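Local coordinates for protein interacting with HSP90 1 (Saccharomyces cerevisiae, PDB 4CHH) that helps process pre-rRNA as a component of the R2TP complex, interacts with the chaperone HSP90, and is required for the association of NOP58 with snoRNA, at residues E177-Q180 / D181-A184. Sequence-based numbering, arbitrary orientation. Where two conformers were deposited one is given.
Sequences ELHQ and DYKA
H179 meets both D181 and Y182 with a single imidazole, and the way it does so illustrates how a side chain can reinforce a turn made by its own backbone. The torsion chi1 of -180° sets CG opposite the backbone N and places the ring beside the carbonyl carbon, with its ND1 edge turned to the backbone that follows. There ND1 accepts the amide of D181, 3.1 Å from D181 N to H179 ND1, with the donor almost exactly in the ring plane. The D181 side chain runs alongside in the same direction, its OD2 3.6 Å from H179 CE1. Y182 approaches from a different quarter: its ring edge, led by CD1 and CE1, faces the imidazole in a T-shaped stack with centroids 5.2 Å apart and planes at 89°. Were H179 replaced by an alanine, the D181 amide would probably lose its side-chain acceptor and the Y182 edge the ring it faces. Beneath these contacts lies a type I beta turn, closed by the bond from Y182 N to H179 O (2.7 Å), whose donor sits well above the carbonyl plane. A second, overlapping turn is closed more weakly, K183 N standing 3.5 Å from Q180 O, and a water donates to both Q180 O and K183 O. This loop follows strand 171-174 of the PIH1 N-terminal domain, where buried L178 packs on S30 and I32 of strand 29-47. L178 CD1 also reaches the carbonyl of Y182, 3.6 Å from its O. Extended beyond CG, K183 runs back along the turn and brings its CE to 3.4 Å from L178 O; its ammonium forms a long, weak ion pair with D176.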
# COMPACT_ATOMS: atom_id res chain seq x y z
N GLU A 177 4.08 -7.19 14.79
CA GLU A 177 4.01 -6.50 13.50
C GLU A 177 4.12 -4.98 13.68
O GLU A 177 4.37 -4.27 12.71
CB GLU A 177 2.71 -6.85 12.76
CG GLU A 177 2.65 -8.27 12.23
CD GLU A 177 1.33 -8.62 11.59
OE1 GLU A 177 0.35 -8.88 12.33
OE2 GLU A 177 1.26 -8.60 10.34
N LEU A 178 3.92 -4.49 14.91
CA LEU A 178 3.97 -3.06 15.22
C LEU A 178 5.39 -2.50 15.22
O LEU A 178 6.34 -3.26 15.48
CB LEU A 178 3.36 -2.79 16.61
CG LEU A 178 1.84 -2.86 16.75
CD1 LEU A 178 1.42 -2.76 18.23
CD2 LEU A 178 1.15 -1.77 15.94
N HIS A 179 5.53 -1.16 15.01
CA HIS A 179 6.79 -0.43 15.16
C HIS A 179 7.33 -0.77 16.57
O HIS A 179 6.55 -0.73 17.54
CB HIS A 179 6.50 1.08 14.99
CG HIS A 179 7.67 2.00 15.09
ND1 HIS A 179 8.42 2.10 16.26
CD2 HIS A 179 8.12 2.92 14.22
CE1 HIS A 179 9.32 3.04 16.03
NE2 HIS A 179 9.18 3.56 14.81
N GLN A 180 8.62 -1.15 16.67
CA GLN A 180 9.30 -1.55 17.92
C GLN A 180 8.89 -0.70 19.14
O GLN A 180 8.64 -1.26 20.20
CB GLN A 180 10.83 -1.48 17.73
CG GLN A 180 11.62 -2.40 18.67
CD GLN A 180 11.27 -3.86 18.52
OE1 GLN A 180 10.81 -4.50 19.47
NE2 GLN A 180 11.46 -4.41 17.32
N ASP A 181 8.85 0.65 18.99
CA ASP A 181 8.52 1.55 20.13
C ASP A 181 7.03 1.51 20.54
O ASP A 181 6.64 2.08 21.57
CB ASP A 181 8.94 3.00 19.83
CG ASP A 181 10.41 3.20 19.49
OD1 ASP A 181 11.19 2.22 19.63
OD2 ASP A 181 10.78 4.31 19.06
N TYR A 182 6.19 0.83 19.75
CA TYR A 182 4.76 0.78 20.02
C TYR A 182 4.29 -0.62 20.44
O TYR A 182 3.11 -0.79 20.74
CB TYR A 182 3.99 1.28 18.80
CG TYR A 182 4.25 2.75 18.52
CD1 TYR A 182 5.35 3.15 17.76
CD2 TYR A 182 3.40 3.73 19.00
CE1 TYR A 182 5.59 4.50 17.50
CE2 TYR A 182 3.61 5.07 18.72
CZ TYR A 182 4.70 5.45 17.96
OH TYR A 182 4.89 6.78 17.72
N LYS A 183 5.21 -1.60 20.52
CA LYS A 183 4.93 -2.98 20.96
C LYS A 183 4.60 -2.98 22.47
O LYS A 183 4.76 -1.95 23.12
CB LYS A 183 6.15 -3.89 20.69
CG LYS A 183 6.54 -4.03 19.21
CD LYS A 183 7.52 -5.18 19.01
CE LYS A 183 8.01 -5.29 17.59
NZ LYS A 183 8.82 -6.52 17.39
N ALA A 184 4.13 -4.12 23.01
CA ALA A 184 3.80 -4.26 24.43
C ALA A 184 5.01 -4.74 25.23
O ALA A 184 5.89 -3.94 25.54
CB ALA A 184 2.64 -5.24 24.60
O HOH W 1 7.95 -1.25 22.79